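Local coordinates for protein inositol-1-monophosphatase (Thermotoga maritima, PDB 2P3N) that hydrolyses the phosphate from inositol 1-phosphate, fructose 1,6-bisphosphate and several other phosphate esters, using magnesium, at residues H16-H21 / D79-T84; K35-E40 / N86-L91; F6-L11 / N117-A122; L179-V184 / I207-A212. All blocks are in the same frame, centred on the assembly; numbering follows the deposited sequence.

In the fold
Interaction 1 holds magnesium ligands and sets helix 2-21 against the loop that binds the ion. Interaction 2 lies beside it, centres 9 Å apart, with the Ile37 side chain about 9 Å from the magnesium. It holds helix 84-89, which follows that loop, against the hairpin strand 37-38. The two touch mainly through Phe87, which meets Leu18, His21 and Ile81, and also through Thr84 CG2 on Ile37 O. Interaction 3 uses helix 2-21 again, nearer the N-terminus and away from the annotated sites, its centre 14 Å from that of interaction 1. Interaction 4 pairs helices 177-185 and 199-211. It touches interaction 3 through Leu120 and Ala122, and Tyr183 probably hydrogen-bonds Glu118. The Ala181 side chain is about 14 Å from the magnesium.

Interaction 1: residues H16-H21 / D79-T84; sequences HLLMIH and DPIDGT. With MG (magnesium ion), chain E.
Asp79 OD2 binds the magnesium ion at 2.2 Å and also accepts a weak hydrogen bond from the backbone N of Ile81, the residue that meets Leu18 across the contact. The carbonyl O of Ile81 is a second ligand, 2.1 Å from the magnesium. Glu65 and three waters complete six ligands. All three waters are tied back to this segment: one donates to Asp79 OD1, and another accepts from Ile81 N. The third donates to Thr84 OG1 at 2.7 Å, a hydroxyl that is also hydrogen-bonded to Asp42. The sequence DPIDGT is the metal-binding signature of the inositol monophosphatase family. Asp82, Gly83 and Thr84 probably also bind substrate, as in relatives. The side chain of Ile81 turns toward helix 2-21. Leu18 comes from that helix, and the two side chains run past each other in opposite senses. Leu18 CD2 presses on Ile81 CD1 at 3.4 Å, tighter than usual for two carbons. Leu18 CD1 lies 4.0 Å from both Ile81 CG1 and Pro80 O. CG1 of Ile81 stands anti to its own carbonyl carbon (chi1 -63°), and the extended chain beyond carries CD1 to the leucine. Phe87 touches both side chains.

Interaction 2: residues K35-E40 / N86-L91; sequences KDIVTE and NFVHGL
A small, wholly apolar contact joins Ile37 of strand 37-38 and the nearby Thr39 to Val88 on helix 84-89, close to the metal site. One methyl does the touching on the helix side. Val88 CG2 lies 3.8 Å from Thr39 CG2 and 4.0 Å from Ile37 CD1. It thus meets the ends of two side chains that start two residues apart along the chain. Ile37 crosses Val88 at a slant, whereas Thr39 and Val88 pass alongside in opposite directions. CG1 of Ile37 sits between its backbone N and carbonyl carbon (chi1 59°), and the chain then extends to bring CD1 to the valine. Thr39 shows its methyl to Val88 and keeps its hydroxyl for another task. It is the N-cap of helix 40-56: OG1 is hydrogen-bonded to Ile41 N and to Asp42 OD2. Helix 84-89 directly follows the metal-binding DPIDGT loop of the inositol monophosphatase family. The Thr39 side chain is about 4 Å from that of Thr84, which probably binds substrate, as in relatives. The helix stops just beyond Val88. Gly90 adopts positive phi (102°), and Asn86 O accepts from both Gly90 N at 2.8 Å and Leu91 N at 3.0 Å. A further subunit abuts this region: Arg169 of that subunit is hydrogen-bonded through its backbone O to Lys35 NZ and through NH1 to His89 NE2.

Interaction 3: residues F6-L11 / N117-A122; sequences FSIKLL and NETLYA
Ile8 meets strand 118-123 closely at one end and loosely at the other. The close end is a CH-pi contact. Ile8 CD1 stands over a face of the Tyr121 ring, 3.8 Å from the centroid and 4° off the ring normal. The methyl is therefore nearly equidistant from all six ring carbons, with CD2 of Tyr121 the nearest at 3.9 Å. The torsions of Ile8 bring this about: CG1 is anti to the carbonyl carbon (chi1 -67°) and CD1 continues in extended form (chi2 169°). The looser end is Ile8 CG2 against Thr119 CG2, at 4.3 Å. Thr119 turns its hydroxyl to other partners, with hydrogen bonds to His112 and Arg12. The contact is buried, and Gly132 of a neighbouring subunit packs on both Ile8 and Tyr121. Asn117 and Glu118 form a G1 beta bulge opposite Ala113, at the start of the strand. Tyr121 also lies nearly parallel to the ring of Phe129 on the adjacent strand 127-130. Helix 2-21 rests on the seven-stranded sheet here: Ser7 and Leu11 pack on strands 95-102 and 105-113, while Phe6 and Leu10 meet helix 40-56.

Interaction 4: residues L179-V184 / I207-A212; sequences LNAAYV and IIVKEA
Val184 CG2 meets both methyls of Val209 where two helix segments run nearly parallel. It points into the fork of Val209, 3.3 Å from its CG2 and 3.5 Å from its CG1. Both separations are shorter than usual for carbons. Val184 CG2 lies between its own backbone N and carbonyl carbon. On the other side, Val209 CG1 is anti to its backbone N (chi1 178°) and CG2 anti to its carbonyl carbon. Val209 CG2 also comes to 3.1 Å from the carbonyl O of Ala181. Beside this pair, Ile208 CG2 sits over the backbone of Ala182, 4.2 Å from its CA, and 4.4 Å from its CB. The short segments run in the same direction, 6° apart, with axes 8.2 Å apart. The helices lie between two sheets, as in the layered alpha-beta fold of the inositol monophosphatases. Leu120 and Ala122 of strand 118-123 meet Ala182 and Ile208, and Phe192 and Phe233 of the five-stranded sheet pack on Ala181 and Val184. No hydrogen bond links the two segments; burial of apolar side chains and close fit hold them together, and the small alanines are consistent with the close approach.

Interaction 1: residues H16-H21 / D79-T84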
loop_
_atom_site.group_PDB
_atom_site.type_symbol
_atom_site.label_atom_id
_atom_site.label_comp_id
_atom_site.label_asym_id
_atom_site.label_seq_id
_atom_site.Cartn_x
_atom_site.Cartn_y
_atom_site.Cartn_z
ATOM N N HIS A 16 -8.586 8.033 5.848
ATOM C CA HIS A 16 -8.631 6.834 6.681
ATOM C C HIS A 16 -9.997 6.586 7.305
ATOM O O HIS A 16 -10.382 5.437 7.533
ATOM C CB HIS A 16 -7.571 6.923 7.772
ATOM C CG HIS A 16 -6.175 6.845 7.250
ATOM N ND1 HIS A 16 -5.676 5.720 6.630
ATOM C CD2 HIS A 16 -5.179 7.763 7.227
ATOM C CE1 HIS A 16 -4.435 5.949 6.246
ATOM N NE2 HIS A 16 -4.107 7.181 6.596
ATOM N N LEU A 17 -10.727 7.657 7.595
ATOM C CA LEU A 17 -12.047 7.513 8.175
ATOM C C LEU A 17 -12.935 6.895 7.119
ATOM O O LEU A 17 -13.817 6.107 7.434
ATOM C CB LEU A 17 -12.612 8.868 8.577
ATOM C CG LEU A 17 -14.128 8.853 8.747
ATOM C CD1 LEU A 17 -14.476 8.079 9.993
ATOM C CD2 LEU A 17 -14.654 10.266 8.820
ATOM N N LEU A 18 -12.702 7.261 5.861
ATOM C CA LEU A 18 -13.496 6.737 4.757
ATOM C C LEU A 18 -13.207 5.262 4.544
ATOM O O LEU A 18 -14.093 4.504 4.151
ATOM C CB LEU A 18 -13.198 7.494 3.453
ATOM C CG LEU A 18 -13.636 8.958 3.339
ATOM C CD1 LEU A 18 -13.316 9.465 1.960
ATOM C CD2 LEU A 18 -15.113 9.079 3.601
ATOM N N MET A 19 -11.967 4.858 4.803
ATOM C CA MET A 19 -11.577 3.470 4.626
ATOM C C MET A 19 -12.285 2.554 5.614
ATOM O O MET A 19 -12.524 1.380 5.330
ATOM C CB MET A 19 -10.071 3.330 4.763
ATOM C CG MET A 19 -9.315 3.891 3.579
ATOM S SD MET A 19 -9.733 3.101 2.013
ATOM C CE MET A 19 -8.680 1.677 2.104
ATOM N N ILE A 20 -12.617 3.098 6.777
ATOM C CA ILE A 20 -13.321 2.337 7.790
ATOM C C ILE A 20 -14.654 1.855 7.222
ATOM O O ILE A 20 -15.050 0.706 7.418
ATOM C CB ILE A 20 -13.622 3.211 9.031
ATOM C CG1 ILE A 20 -12.326 3.527 9.773
ATOM C CG2 ILE A 20 -14.628 2.506 9.928
ATOM C CD1 ILE A 20 -12.507 4.252 11.068
ATOM N N HIS A 21 -15.313 2.734 6.481
ATOM C CA HIS A 21 -16.628 2.462 5.934
ATOM C C HIS A 21 -16.724 2.078 4.465
ATOM O O HIS A 21 -17.818 1.811 3.959
ATOM C CB HIS A 21 -17.497 3.685 6.194
ATOM C CG HIS A 21 -17.510 4.110 7.630
ATOM N ND1 HIS A 21 -18.260 3.464 8.590
ATOM C CD2 HIS A 21 -16.813 5.071 8.282
ATOM C CE1 HIS A 21 -18.021 4.005 9.772
ATOM N NE2 HIS A 21 -17.147 4.981 9.612
ATOM N N ASP A 79 -15.270 18.495 -1.579
ATOM C CA ASP A 79 -16.117 17.391 -1.972
ATOM C C ASP A 79 -15.683 16.287 -1.012
ATOM O O ASP A 79 -14.630 15.667 -1.191
ATOM C CB ASP A 79 -15.911 16.967 -3.425
ATOM C CG ASP A 79 -16.973 15.966 -3.883
ATOM O OD1 ASP A 79 -17.246 15.864 -5.099
ATOM O OD2 ASP A 79 -17.538 15.276 -3.013
ATOM N N PRO A 80 -16.475 16.061 0.050
ATOM C CA PRO A 80 -16.159 15.029 1.040
ATOM C C PRO A 80 -15.926 13.641 0.423
ATOM O O PRO A 80 -15.041 12.910 0.858
ATOM C CB PRO A 80 -17.362 15.084 1.991
ATOM C CG PRO A 80 -18.488 15.581 1.103
ATOM C CD PRO A 80 -17.796 16.664 0.322
ATOM N N ILE A 81 -16.719 13.269 -0.576
ATOM C CA ILE A 81 -16.527 11.980 -1.237
ATOM C C ILE A 81 -16.921 12.109 -2.684
ATOM O O ILE A 81 -18.106 12.145 -3.003
ATOM C CB ILE A 81 -17.387 10.831 -0.644
ATOM C CG1 ILE A 81 -17.003 10.563 0.812
ATOM C CG2 ILE A 81 -17.169 9.570 -1.470
ATOM C CD1 ILE A 81 -17.807 9.471 1.483
ATOM N N ASP A 82 -15.929 12.195 -3.560
ATOM C CA ASP A 82 -16.209 12.295 -4.982
ATOM C C ASP A 82 -16.245 10.861 -5.506
ATOM O O ASP A 82 -15.211 10.225 -5.682
ATOM C CB ASP A 82 -15.124 13.118 -5.681
ATOM C CG ASP A 82 -15.407 13.326 -7.162
ATOM O OD1 ASP A 82 -14.637 14.056 -7.824
ATOM O OD2 ASP A 82 -16.399 12.760 -7.668
ATOM N N GLY A 83 -17.444 10.346 -5.731
ATOM C CA GLY A 83 -17.574 8.979 -6.201
ATOM C C GLY A 83 -18.244 8.171 -5.104
ATOM O O GLY A 83 -17.825 7.058 -4.781
ATOM N N THR A 84 -19.299 8.746 -4.532
ATOM C CA THR A 84 -20.047 8.120 -3.449
ATOM C C THR A 84 -20.639 6.758 -3.822
ATOM O O THR A 84 -20.768 5.870 -2.965
ATOM C CB THR A 84 -21.174 9.057 -2.957
ATOM O OG1 THR A 84 -20.613 10.330 -2.601
ATOM C CG2 THR A 84 -21.869 8.460 -1.744
HETATM MG MG MG E . -19.170 13.877 -3.318
HETATM O O HOH W 1 -19.330 13.977 -5.420
HETATM O O HOH W 2 -19.619 13.714 -1.106
HETATM O O HOH W 3 -20.735 12.780 -3.636
#

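Interaction 2: residues K35-E40 / N86-L91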
loop_
_atom_site.group_PDB
_atom_site.type_symbol
_atom_site.label_atom_id
_atom_site.label_comp_id
_atom_site.label_asym_id
_atom_site.label_seq_id
_atom_site.Cartn_x
_atom_site.Cartn_y
_atom_site.Cartn_z
ATOM N N LYS A 35 -29.284 7.643 -8.774
ATOM C CA LYS A 35 -27.948 7.836 -9.347
ATOM C C LYS A 35 -27.206 8.959 -8.629
ATOM O O LYS A 35 -26.016 9.173 -8.845
ATOM C CB LYS A 35 -28.045 8.174 -10.843
ATOM C CG LYS A 35 -28.728 7.107 -11.692
ATOM C CD LYS A 35 -28.838 7.529 -13.153
ATOM C CE LYS A 35 -27.488 7.544 -13.852
ATOM N NZ LYS A 35 -26.991 6.172 -14.151
ATOM N N ASP A 36 -27.925 9.676 -7.775
ATOM C CA ASP A 36 -27.349 10.784 -7.029
ATOM C C ASP A 36 -27.616 10.594 -5.541
ATOM O O ASP A 36 -28.597 11.106 -4.997
ATOM C CB ASP A 36 -27.951 12.099 -7.515
ATOM C CG ASP A 36 -27.543 13.263 -6.665
ATOM O OD1 ASP A 36 -26.355 13.320 -6.283
ATOM O OD2 ASP A 36 -28.402 14.123 -6.386
ATOM N N ILE A 37 -26.719 9.858 -4.889
ATOM C CA ILE A 37 -26.855 9.553 -3.470
ATOM C C ILE A 37 -25.817 10.206 -2.556
ATOM O O ILE A 37 -24.811 10.764 -2.998
ATOM C CB ILE A 37 -26.773 8.034 -3.235
ATOM C CG1 ILE A 37 -25.426 7.519 -3.757
ATOM C CG2 ILE A 37 -27.932 7.332 -3.920
ATOM C CD1 ILE A 37 -25.070 6.120 -3.303
ATOM N N VAL A 38 -26.085 10.116 -1.262
ATOM C CA VAL A 38 -25.197 10.653 -0.254
ATOM C C VAL A 38 -25.352 9.729 0.949
ATOM O O VAL A 38 -26.382 9.045 1.091
ATOM C CB VAL A 38 -25.582 12.116 0.135
ATOM C CG1 VAL A 38 -26.995 12.157 0.724
ATOM C CG2 VAL A 38 -24.570 12.682 1.132
ATOM N N THR A 39 -24.324 9.685 1.797
ATOM C CA THR A 39 -24.363 8.852 2.988
ATOM C C THR A 39 -24.000 9.690 4.201
ATOM O O THR A 39 -23.675 10.871 4.078
ATOM C CB THR A 39 -23.379 7.654 2.875
ATOM O OG1 THR A 39 -22.023 8.109 3.012
ATOM C CG2 THR A 39 -23.540 6.976 1.533
ATOM N N GLU A 40 -24.069 9.069 5.373
ATOM C CA GLU A 40 -23.733 9.744 6.612
ATOM C C GLU A 40 -22.217 9.932 6.709
ATOM O O GLU A 40 -21.735 10.783 7.469
ATOM C CB GLU A 40 -24.235 8.931 7.811
ATOM C CG GLU A 40 -24.078 9.637 9.160
ATOM C CD GLU A 40 -24.919 10.911 9.266
ATOM O OE1 GLU A 40 -24.641 11.749 10.160
ATOM O OE2 GLU A 40 -25.861 11.070 8.455
ATOM N N ASN A 86 -19.315 4.531 -6.000
ATOM C CA ASN A 86 -18.195 3.604 -5.947
ATOM C C ASN A 86 -17.918 3.281 -4.489
ATOM O O ASN A 86 -17.844 2.113 -4.094
ATOM C CB ASN A 86 -16.956 4.253 -6.552
ATOM C CG ASN A 86 -16.891 4.103 -8.044
ATOM O OD1 ASN A 86 -16.005 4.658 -8.690
ATOM N ND2 ASN A 86 -17.821 3.343 -8.608
ATOM N N PHE A 87 -17.765 4.346 -3.703
ATOM C CA PHE A 87 -17.495 4.254 -2.274
ATOM C C PHE A 87 -18.436 3.261 -1.583
ATOM O O PHE A 87 -18.015 2.454 -0.754
ATOM C CB PHE A 87 -17.646 5.640 -1.632
ATOM C CG PHE A 87 -17.441 5.633 -0.149
ATOM C CD1 PHE A 87 -16.162 5.498 0.388
ATOM C CD2 PHE A 87 -18.533 5.661 0.713
ATOM C CE1 PHE A 87 -15.974 5.384 1.758
ATOM C CE2 PHE A 87 -18.360 5.547 2.083
ATOM C CZ PHE A 87 -17.076 5.406 2.609
ATOM N N VAL A 88 -19.715 3.337 -1.935
ATOM C CA VAL A 88 -20.739 2.466 -1.368
ATOM C C VAL A 88 -20.625 1.018 -1.830
ATOM O O VAL A 88 -20.797 0.101 -1.037
ATOM C CB VAL A 88 -22.163 3.000 -1.713
ATOM C CG1 VAL A 88 -23.214 1.925 -1.476
ATOM C CG2 VAL A 88 -22.472 4.217 -0.854
ATOM N N HIS A 89 -20.322 0.805 -3.100
ATOM C CA HIS A 89 -20.235 -0.557 -3.604
ATOM C C HIS A 89 -18.915 -1.233 -3.320
ATOM O O HIS A 89 -18.795 -2.454 -3.447
ATOM C CB HIS A 89 -20.540 -0.590 -5.101
ATOM C CG HIS A 89 -21.997 -0.425 -5.410
ATOM N ND1 HIS A 89 -22.718 -1.360 -6.116
ATOM C CD2 HIS A 89 -22.870 0.556 -5.085
ATOM C CE1 HIS A 89 -23.973 -0.964 -6.212
ATOM N NE2 HIS A 89 -24.093 0.197 -5.595
ATOM N N GLY A 90 -17.922 -0.440 -2.926
ATOM C CA GLY A 90 -16.632 -1.012 -2.602
ATOM C C GLY A 90 -15.577 -0.860 -3.667
ATOM O O GLY A 90 -14.525 -1.490 -3.573
ATOM N N LEU A 91 -15.848 -0.055 -4.690
ATOM C CA LEU A 91 -14.855 0.176 -5.732
ATOM C C LEU A 91 -13.865 1.211 -5.232
ATOM O O LEU A 91 -14.247 2.190 -4.585
ATOM C CB LEU A 91 -15.503 0.675 -7.011
ATOM C CG LEU A 91 -16.207 -0.426 -7.793
ATOM C CD1 LEU A 91 -17.076 0.182 -8.891
ATOM C CD2 LEU A 91 -15.162 -1.365 -8.360
#

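Interaction 3: residues F6-L11 / N117-A122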
loop_
_atom_site.group_PDB
_atom_site.type_symbol
_atom_site.label_atom_id
_atom_site.label_comp_id
_atom_site.label_asym_id
_atom_site.label_seq_id
_atom_site.Cartn_x
_atom_site.Cartn_y
_atom_site.Cartn_z
ATOM N N PHE A 6 -1.177 21.565 4.440
ATOM C CA PHE A 6 -2.312 21.424 5.346
ATOM C C PHE A 6 -3.380 20.572 4.678
ATOM O O PHE A 6 -3.964 19.685 5.289
ATOM C CB PHE A 6 -2.875 22.820 5.645
ATOM C CG PHE A 6 -4.254 22.821 6.240
ATOM C CD1 PHE A 6 -4.438 22.727 7.614
ATOM C CD2 PHE A 6 -5.377 22.931 5.422
ATOM C CE1 PHE A 6 -5.730 22.744 8.170
ATOM C CE2 PHE A 6 -6.674 22.947 5.960
ATOM C CZ PHE A 6 -6.851 22.854 7.335
ATOM N N SER A 7 -3.624 20.869 3.410
ATOM C CA SER A 7 -4.618 20.177 2.613
ATOM C C SER A 7 -4.252 18.720 2.386
ATOM O O SER A 7 -5.090 17.829 2.497
ATOM C CB SER A 7 -4.767 20.892 1.269
ATOM O OG SER A 7 -5.153 22.245 1.464
ATOM N N ILE A 8 -2.994 18.483 2.046
ATOM C CA ILE A 8 -2.513 17.133 1.811
ATOM C C ILE A 8 -2.672 16.285 3.066
ATOM O O ILE A 8 -3.255 15.196 3.014
ATOM C CB ILE A 8 -1.036 17.143 1.398
ATOM C CG1 ILE A 8 -0.902 17.811 0.026
ATOM C CG2 ILE A 8 -0.483 15.722 1.364
ATOM C CD1 ILE A 8 0.530 18.124 -0.378
ATOM N N LYS A 9 -2.171 16.785 4.191
ATOM C CA LYS A 9 -2.257 16.044 5.437
ATOM C C LYS A 9 -3.678 15.854 5.944
ATOM O O LYS A 9 -3.978 14.857 6.586
ATOM C CB LYS A 9 -1.409 16.735 6.495
ATOM C CG LYS A 9 0.023 16.871 6.040
ATOM C CD LYS A 9 0.938 17.392 7.121
ATOM C CE LYS A 9 2.356 17.382 6.607
ATOM N NZ LYS A 9 3.286 18.075 7.521
ATOM N N LEU A 10 -4.549 16.808 5.643
ATOM C CA LEU A 10 -5.944 16.757 6.076
ATOM C C LEU A 10 -6.686 15.692 5.297
ATOM O O LEU A 10 -7.383 14.864 5.868
ATOM C CB LEU A 10 -6.636 18.095 5.817
ATOM C CG LEU A 10 -7.546 18.751 6.853
ATOM C CD1 LEU A 10 -8.422 19.741 6.102
ATOM C CD2 LEU A 10 -8.405 17.743 7.594
ATOM N N LEU A 11 -6.555 15.724 3.979
ATOM C CA LEU A 11 -7.246 14.737 3.170
ATOM C C LEU A 11 -6.681 13.346 3.396
ATOM O O LEU A 11 -7.400 12.361 3.278
ATOM C CB LEU A 11 -7.168 15.097 1.683
ATOM C CG LEU A 11 -7.822 16.407 1.229
ATOM C CD1 LEU A 11 -8.530 16.139 -0.072
ATOM C CD2 LEU A 11 -8.793 16.939 2.265
ATOM N N ASN A 117 -4.154 5.122 -2.369
ATOM C CA ASN A 117 -2.983 5.796 -1.815
ATOM C C ASN A 117 -2.360 6.714 -2.868
ATOM O O ASN A 117 -1.146 6.778 -3.037
ATOM C CB ASN A 117 -1.958 4.785 -1.311
ATOM C CG ASN A 117 -2.269 4.312 0.079
ATOM O OD1 ASN A 117 -2.213 5.086 1.030
ATOM N ND2 ASN A 117 -2.618 3.042 0.209
ATOM N N GLU A 118 -3.221 7.426 -3.579
ATOM C CA GLU A 118 -2.777 8.350 -4.598
ATOM C C GLU A 118 -3.170 9.746 -4.184
ATOM O O GLU A 118 -4.339 10.014 -3.916
ATOM C CB GLU A 118 -3.430 8.018 -5.927
ATOM C CG GLU A 118 -3.110 6.622 -6.407
ATOM C CD GLU A 118 -3.688 6.338 -7.767
ATOM O OE1 GLU A 118 -3.135 5.451 -8.456
ATOM O OE2 GLU A 118 -4.692 6.996 -8.140
ATOM N N THR A 119 -2.185 10.630 -4.106
ATOM C CA THR A 119 -2.444 12.005 -3.737
ATOM C C THR A 119 -1.872 12.901 -4.827
ATOM O O THR A 119 -0.660 13.074 -4.946
ATOM C CB THR A 119 -1.803 12.390 -2.377
ATOM O OG1 THR A 119 -2.107 11.395 -1.388
ATOM C CG2 THR A 119 -2.385 13.732 -1.894
ATOM N N LEU A 120 -2.774 13.452 -5.630
ATOM C CA LEU A 120 -2.415 14.338 -6.715
ATOM C C LEU A 120 -2.726 15.761 -6.261
ATOM O O LEU A 120 -3.793 16.018 -5.714
ATOM C CB LEU A 120 -3.225 13.962 -7.958
ATOM C CG LEU A 120 -2.992 12.494 -8.329
ATOM C CD1 LEU A 120 -4.066 11.647 -7.686
ATOM C CD2 LEU A 120 -3.018 12.308 -9.834
ATOM N N TYR A 121 -1.789 16.681 -6.459
ATOM C CA TYR A 121 -2.008 18.064 -6.052
ATOM C C TYR A 121 -1.233 19.059 -6.892
ATOM O O TYR A 121 -0.294 18.705 -7.596
ATOM C CB TYR A 121 -1.627 18.260 -4.586
ATOM C CG TYR A 121 -0.246 17.764 -4.259
ATOM C CD1 TYR A 121 -0.010 16.412 -4.020
ATOM C CD2 TYR A 121 0.837 18.636 -4.245
ATOM C CE1 TYR A 121 1.277 15.938 -3.776
ATOM C CE2 TYR A 121 2.128 18.175 -4.005
ATOM C CZ TYR A 121 2.339 16.827 -3.773
ATOM O OH TYR A 121 3.614 16.378 -3.551
ATOM N N ALA A 122 -1.630 20.318 -6.800
ATOM C CA ALA A 122 -0.973 21.383 -7.540
ATOM C C ALA A 122 -1.301 22.740 -6.946
ATOM O O ALA A 122 -2.451 23.021 -6.616
ATOM C CB ALA A 122 -1.400 21.351 -9.009
#

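Interaction 4: residues L179-V184 / I207-A212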
loop_
_atom_site.group_PDB
_atom_site.type_symbol
_atom_site.label_atom_id
_atom_site.label_comp_id
_atom_site.label_asym_id
_atom_site.label_seq_id
_atom_site.Cartn_x
_atom_site.Cartn_y
_atom_site.Cartn_z
ATOM N N LEU A 179 -10.750 12.623 -9.504
ATOM C CA LEU A 179 -9.663 11.704 -9.798
ATOM C C LEU A 179 -9.417 11.535 -11.297
ATOM O O LEU A 179 -8.283 11.321 -11.715
ATOM C CB LEU A 179 -9.941 10.346 -9.154
ATOM C CG LEU A 179 -8.787 9.338 -9.140
ATOM C CD1 LEU A 179 -7.543 9.950 -8.493
ATOM C CD2 LEU A 179 -9.233 8.102 -8.379
ATOM N N ASN A 180 -10.465 11.638 -12.109
ATOM C CA ASN A 180 -10.304 11.484 -13.552
ATOM C C ASN A 180 -9.645 12.689 -14.176
ATOM O O ASN A 180 -8.911 12.560 -15.151
ATOM C CB ASN A 180 -11.651 11.242 -14.234
ATOM C CG ASN A 180 -12.135 9.813 -14.077
ATOM O OD1 ASN A 180 -13.243 9.469 -14.495
ATOM N ND2 ASN A 180 -11.303 8.968 -13.475
ATOM N N ALA A 181 -9.914 13.865 -13.624
ATOM C CA ALA A 181 -9.324 15.090 -14.143
ATOM C C ALA A 181 -7.845 15.072 -13.811
ATOM O O ALA A 181 -7.008 15.413 -14.641
ATOM C CB ALA A 181 -9.981 16.296 -13.508
ATOM N N ALA A 182 -7.542 14.663 -12.579
ATOM C CA ALA A 182 -6.168 14.582 -12.073
ATOM C C ALA A 182 -5.345 13.542 -12.821
ATOM O O ALA A 182 -4.132 13.688 -12.966
ATOM C CB ALA A 182 -6.180 14.259 -10.590
ATOM N N TYR A 183 -6.004 12.491 -13.293
ATOM C CA TYR A 183 -5.308 11.460 -14.029
ATOM C C TYR A 183 -4.753 11.998 -15.341
ATOM O O TYR A 183 -3.736 11.509 -15.824
ATOM C CB TYR A 183 -6.241 10.275 -14.290
ATOM C CG TYR A 183 -6.198 9.216 -13.206
ATOM C CD1 TYR A 183 -5.491 9.431 -12.013
ATOM C CD2 TYR A 183 -6.874 8.011 -13.359
ATOM C CE1 TYR A 183 -5.464 8.465 -10.995
ATOM C CE2 TYR A 183 -6.856 7.041 -12.356
ATOM C CZ TYR A 183 -6.152 7.274 -11.176
ATOM O OH TYR A 183 -6.155 6.324 -10.177
ATOM N N VAL A 184 -5.410 12.999 -15.925
ATOM C CA VAL A 184 -4.906 13.556 -17.176
ATOM C C VAL A 184 -3.658 14.359 -16.841
ATOM O O VAL A 184 -2.685 14.371 -17.596
ATOM C CB VAL A 184 -5.943 14.490 -17.896
ATOM C CG1 VAL A 184 -7.349 13.909 -17.804
ATOM C CG2 VAL A 184 -5.884 15.891 -17.329
ATOM N N ILE A 207 -6.747 23.091 -11.613
ATOM C CA ILE A 207 -5.403 23.634 -11.483
ATOM C C ILE A 207 -4.350 22.547 -11.654
ATOM O O ILE A 207 -3.231 22.817 -12.088
ATOM C CB ILE A 207 -5.202 24.346 -10.114
ATOM C CG1 ILE A 207 -3.802 24.974 -10.063
ATOM C CG2 ILE A 207 -5.405 23.371 -8.962
ATOM C CD1 ILE A 207 -3.585 25.950 -8.919
ATOM N N ILE A 208 -4.714 21.313 -11.325
ATOM C CA ILE A 208 -3.797 20.187 -11.447
ATOM C C ILE A 208 -3.516 19.847 -12.906
ATOM O O ILE A 208 -2.399 19.462 -13.248
ATOM C CB ILE A 208 -4.347 18.934 -10.733
ATOM C CG1 ILE A 208 -4.281 19.137 -9.220
ATOM C CG2 ILE A 208 -3.555 17.700 -11.149
ATOM C CD1 ILE A 208 -5.071 18.120 -8.436
ATOM N N VAL A 209 -4.522 19.984 -13.764
ATOM C CA VAL A 209 -4.337 19.697 -15.182
ATOM C C VAL A 209 -3.516 20.790 -15.868
ATOM O O VAL A 209 -2.611 20.505 -16.635
ATOM C CB VAL A 209 -5.680 19.572 -15.910
ATOM C CG1 VAL A 209 -5.436 19.313 -17.383
ATOM C CG2 VAL A 209 -6.494 18.447 -15.309
ATOM N N LYS A 210 -3.831 22.043 -15.578
ATOM C CA LYS A 210 -3.122 23.159 -16.178
ATOM C C LYS A 210 -1.694 23.293 -15.657
ATOM O O LYS A 210 -0.784 23.608 -16.427
ATOM C CB LYS A 210 -3.909 24.456 -15.952
ATOM C CG LYS A 210 -5.336 24.392 -16.501
ATOM C CD LYS A 210 -6.021 25.753 -16.556
ATOM C CE LYS A 210 -6.254 26.342 -15.174
ATOM N NZ LYS A 210 -7.018 27.623 -15.245
ATOM N N GLU A 211 -1.487 23.064 -14.360
ATOM C CA GLU A 211 -0.140 23.145 -13.790
ATOM C C GLU A 211 0.714 21.995 -14.317
ATOM O O GLU A 211 1.940 22.036 -14.265
ATOM C CB GLU A 211 -0.190 23.095 -12.265
ATOM C CG GLU A 211 -0.497 24.429 -11.634
ATOM C CD GLU A 211 0.632 25.430 -11.811
ATOM O OE1 GLU A 211 0.343 26.588 -12.174
ATOM O OE2 GLU A 211 1.804 25.071 -11.578
ATOM N N ALA A 212 0.045 20.964 -14.823
ATOM C CA ALA A 212 0.717 19.805 -15.400
ATOM C C ALA A 212 0.779 20.012 -16.905
ATOM O O ALA A 212 0.901 19.044 -17.660
ATOM C CB ALA A 212 -0.052 18.529 -15.092
#